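Local coordinates for adenosine kinase, putative (Trypanosoma brucei, PDB 3OTX), which probably phosphorylates adenosine to AMP at the expense of ATP, with magnesium as cofactor, in purine salvage, at residues A[240-245]-A[263-268]. The protein carries 1 engineered substitution. Residues are numbered along the deposited sequence; the frame is centred on the assembly and turned at random.
Sequences DCVEEI and VVFTRD. With AP5 (bis(adenosine)-5'-pentaphosphate), chain C.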
loop_
_atom_site.group_PDB
_atom_site.type_symbol
_atom_site.label_atom_id
_atom_site.label_comp_id
_atom_site.label_asym_id
_atom_site.label_seq_id
_atom_site.Cartn_x
_atom_site.Cartn_y
_atom_site.Cartn_z
ATOM N N ASP A 240 -1.581 -22.364 -9.049
ATOM C CA ASP A 240 -1.480 -21.731 -7.722
ATOM C C ASP A 240 -0.029 -21.663 -7.247
ATOM O O ASP A 240 0.245 -21.397 -6.068
ATOM C CB ASP A 240 -2.370 -22.443 -6.685
ATOM C CG ASP A 240 -1.831 -23.814 -6.276
ATOM O OD1 ASP A 240 -0.887 -24.308 -6.923
ATOM O OD2 ASP A 240 -2.357 -24.397 -5.306
ATOM N N CYS A 241 0.899 -21.909 -8.164
ATOM C CA CYS A 241 2.315 -21.850 -7.877
ATOM C C CYS A 241 2.810 -20.409 -7.973
ATOM O O CYS A 241 2.854 -19.850 -9.063
ATOM C CB CYS A 241 3.047 -22.749 -8.876
ATOM S SG CYS A 241 4.805 -22.771 -8.688
ATOM N N VAL A 242 3.178 -19.824 -6.835
ATOM C CA VAL A 242 3.542 -18.418 -6.789
ATOM C C VAL A 242 4.727 -18.084 -7.685
ATOM O O VAL A 242 4.743 -17.022 -8.330
ATOM C CB VAL A 242 3.782 -17.965 -5.325
ATOM C CG1 VAL A 242 4.193 -16.506 -5.253
ATOM C CG2 VAL A 242 2.512 -18.228 -4.493
ATOM N N GLU A 243 5.712 -18.980 -7.745
ATOM C CA GLU A 243 6.843 -18.777 -8.643
ATOM C C GLU A 243 6.353 -18.707 -10.093
ATOM O O GLU A 243 6.767 -17.825 -10.832
ATOM C CB GLU A 243 7.905 -19.865 -8.476
ATOM C CG GLU A 243 8.716 -19.654 -7.201
ATOM C CD GLU A 243 9.898 -20.607 -7.099
ATOM O OE1 GLU A 243 10.493 -20.964 -8.140
ATOM O OE2 GLU A 243 10.228 -20.993 -5.963
ATOM N N GLU A 244 5.463 -19.610 -10.477
ATOM C CA GLU A 244 4.954 -19.645 -11.866
ATOM C C GLU A 244 4.102 -18.409 -12.160
ATOM O O GLU A 244 4.215 -17.807 -13.219
ATOM C CB GLU A 244 4.178 -20.952 -12.134
ATOM C CG GLU A 244 3.574 -21.076 -13.534
ATOM C CD GLU A 244 4.624 -21.050 -14.643
ATOM O OE1 GLU A 244 5.825 -21.263 -14.363
ATOM O OE2 GLU A 244 4.229 -20.783 -15.794
ATOM N N ILE A 245 3.273 -18.005 -11.199
ATOM C CA ILE A 245 2.476 -16.780 -11.362
ATOM C C ILE A 245 3.383 -15.578 -11.590
ATOM O O ILE A 245 3.126 -14.754 -12.481
ATOM C CB ILE A 245 1.503 -16.576 -10.170
ATOM C CG1 ILE A 245 0.557 -17.780 -10.070
ATOM C CG2 ILE A 245 0.680 -15.289 -10.331
ATOM C CD1 ILE A 245 -0.221 -17.869 -8.742
ATOM N N VAL A 263 8.446 -8.592 -10.585
ATOM C CA VAL A 263 7.299 -9.024 -9.813
ATOM C C VAL A 263 7.809 -9.519 -8.464
ATOM O O VAL A 263 8.770 -10.294 -8.402
ATOM C CB VAL A 263 6.497 -10.105 -10.567
ATOM C CG1 VAL A 263 5.285 -10.560 -9.793
ATOM C CG2 VAL A 263 6.028 -9.582 -11.964
ATOM N N VAL A 264 7.170 -9.065 -7.384
ATOM C CA VAL A 264 7.594 -9.410 -6.025
ATOM C C VAL A 264 6.366 -9.897 -5.268
ATOM O O VAL A 264 5.437 -9.119 -5.067
ATOM C CB VAL A 264 8.118 -8.154 -5.291
ATOM C CG1 VAL A 264 8.569 -8.502 -3.857
ATOM C CG2 VAL A 264 9.271 -7.494 -6.065
ATOM N N PHE A 265 6.357 -11.154 -4.837
ATOM C CA PHE A 265 5.225 -11.718 -4.087
ATOM C C PHE A 265 5.732 -12.212 -2.737
ATOM O O PHE A 265 6.559 -13.137 -2.665
ATOM C CB PHE A 265 4.586 -12.918 -4.817
ATOM C CG PHE A 265 3.890 -12.581 -6.097
ATOM C CD1 PHE A 265 3.211 -11.373 -6.246
ATOM C CD2 PHE A 265 3.875 -13.518 -7.146
ATOM C CE1 PHE A 265 2.528 -11.084 -7.437
ATOM C CE2 PHE A 265 3.194 -13.236 -8.336
ATOM C CZ PHE A 265 2.536 -12.010 -8.465
ATOM N N THR A 266 5.227 -11.595 -1.677
ATOM C CA THR A 266 5.598 -11.974 -0.325
ATOM C C THR A 266 4.754 -13.155 0.140
ATOM O O THR A 266 3.625 -13.370 -0.339
ATOM C CB THR A 266 5.466 -10.805 0.673
ATOM O OG1 THR A 266 4.100 -10.359 0.703
ATOM C CG2 THR A 266 6.340 -9.626 0.249
ATOM N N ARG A 267 5.326 -13.913 1.088
ATOM C CA ARG A 267 4.726 -15.162 1.517
ATOM C C ARG A 267 4.760 -15.357 3.028
ATOM O O ARG A 267 4.921 -16.471 3.497
ATOM C CB ARG A 267 5.349 -16.362 0.778
ATOM C CG ARG A 267 5.081 -16.301 -0.752
ATOM C CD ARG A 267 5.284 -17.670 -1.349
ATOM N NE ARG A 267 6.687 -18.028 -1.231
ATOM C CZ ARG A 267 7.233 -19.031 -1.906
ATOM N NH1 ARG A 267 6.478 -19.775 -2.712
ATOM N NH2 ARG A 267 8.527 -19.299 -1.773
ATOM N N ASP A 268 4.500 -14.278 3.766
ATOM C CA ASP A 268 4.653 -14.235 5.251
ATOM C C ASP A 268 5.969 -14.864 5.756
ATOM O O ASP A 268 7.036 -14.288 5.477
ATOM C CB ASP A 268 3.407 -14.729 6.040
ATOM C CG ASP A 268 2.927 -16.099 5.615
ATOM O OD1 ASP A 268 3.353 -17.104 6.213
ATOM O OD2 ASP A 268 2.134 -16.156 4.647
HETATM P PA AP5 C . 2.961 -10.934 4.263
HETATM O O1A AP5 C . 2.140 -11.703 5.294
HETATM O O2A AP5 C . 3.213 -11.697 2.979
HETATM O O3A AP5 C . 2.295 -9.532 3.835
HETATM P PB AP5 C . 0.723 -9.230 3.625
HETATM O O1B AP5 C . -0.082 -10.475 3.422
HETATM O O2B AP5 C . 0.635 -8.173 2.579
HETATM O O3B AP5 C . 0.408 -8.619 5.061
HETATM P PG AP5 C . -0.938 -8.400 5.883
HETATM O O1G AP5 C . -0.556 -8.368 7.331
HETATM O O2G AP5 C . -1.982 -9.478 5.692
HETATM O O3G AP5 C . -1.311 -6.972 5.404
HETATM P PD AP5 C . -2.570 -6.033 5.786
HETATM O O1D AP5 C . -3.535 -6.664 6.773
HETATM O O2D AP5 C . -3.105 -5.546 4.468
HETATM O O3D AP5 C . -1.825 -4.859 6.597
HETATM P PE AP5 C . -1.145 -3.545 5.953
HETATM O O1E AP5 C . -0.438 -3.915 4.680
HETATM O O2E AP5 C . -0.338 -2.826 7.032
HETATM O O5F AP5 C . 4.305 -10.447 4.989
HETATM C C5F AP5 C . 5.205 -9.551 4.337
HETATM C C4F AP5 C . 6.577 -9.707 4.946
HETATM O O4F AP5 C . 6.503 -9.532 6.368
HETATM C C3F AP5 C . 7.185 -11.099 4.801
HETATM O O3F AP5 C . 7.870 -11.194 3.576
HETATM C C2F AP5 C . 8.052 -11.228 6.019
HETATM O O2F AP5 C . 9.275 -10.570 5.806
HETATM C C1F AP5 C . 7.275 -10.428 7.070
HETATM N N9A AP5 C . 6.349 -11.263 7.888
HETATM C C8A AP5 C . 4.952 -11.274 7.824
HETATM N N7A AP5 C . 4.504 -12.158 8.757
HETATM C C5A AP5 C . 5.568 -12.684 9.408
HETATM C C6A AP5 C . 5.701 -13.574 10.450
HETATM N N6A AP5 C . 4.642 -14.047 11.114
HETATM N N1A AP5 C . 6.961 -13.891 10.896
HETATM C C2A AP5 C . 8.099 -13.323 10.346
HETATM N N3A AP5 C . 7.952 -12.424 9.311
HETATM C C4A AP5 C . 6.723 -12.095 8.869
HETATM O O5J AP5 C . -2.419 -2.627 5.537
HETATM C C5J AP5 C . -3.312 -2.170 6.538
HETATM C C4J AP5 C . -3.792 -0.817 6.040
HETATM O O4J AP5 C . -4.686 -0.974 4.926
HETATM C C3J AP5 C . -4.642 -0.051 7.060
HETATM O O3J AP5 C . -3.831 0.992 7.602
HETATM C C2J AP5 C . -5.846 0.467 6.257
HETATM O O2J AP5 C . -6.128 1.844 6.475
HETATM C C1J AP5 C . -5.400 0.231 4.835
HETATM N N9B AP5 C . -6.512 0.117 3.879
HETATM C C8B AP5 C . -7.523 -0.802 3.951
HETATM N N7B AP5 C . -8.364 -0.545 2.915
HETATM C C5B AP5 C . -7.881 0.520 2.201
HETATM C C6B AP5 C . -8.335 1.184 1.055
HETATM N N6B AP5 C . -9.495 0.905 0.438
HETATM N N1B AP5 C . -7.585 2.252 0.644
HETATM C C2B AP5 C . -6.390 2.628 1.213
HETATM N N3B AP5 C . -5.967 2.002 2.367
HETATM C C4B AP5 C . -6.700 0.939 2.816
#
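Val-242 and Ile-245, one turn apart at the start of helix 242-251, pack against the ring of Phe-265 on strand 262-267. The branch that touches from Val-242 is CG1, anti to the backbone N (chi1 179°); it lies 3.6 Å from both CB and CD2 of Phe-265, meeting the ring obliquely. CG2 of Ile-245 lies 3.8 Å from CE2 of Phe-265, the ring atom next to CD2, and also approaches obliquely, with the two side chains roughly perpendicular. The carbonyl O of Val-242 lies at the ring edge, in its plane, 3.8 Å from CD2 of Phe-265, while CG1 of Val-263 rests over one face near the rim. Arg-267 adds a looser contact: its NH1 comes within 4.2 Å of CB of Val-242, while its NE is held by the carbonyl O of Ser-271. The packing joins a helix to the large central sheet of the ribokinase-type (PfkB) fold, and the strand alternates: Phe-265 and Arg-267 turn to the helix, Thr-266 away from it. The far end of the strand meets the bound ligand; Thr-266 and Asp-268 also bind ADP. OG1 of Thr-266 donates to O2A of bis(adenosine)-5'-pentaphosphate at 2.8 Å, and N of Asp-268 binds that oxygen too, at 3.0 Å, with an N-H...O angle of 160°. Asp-268 OD2 forms a salt bridge with Arg-225. Cys-241 N-caps the helix.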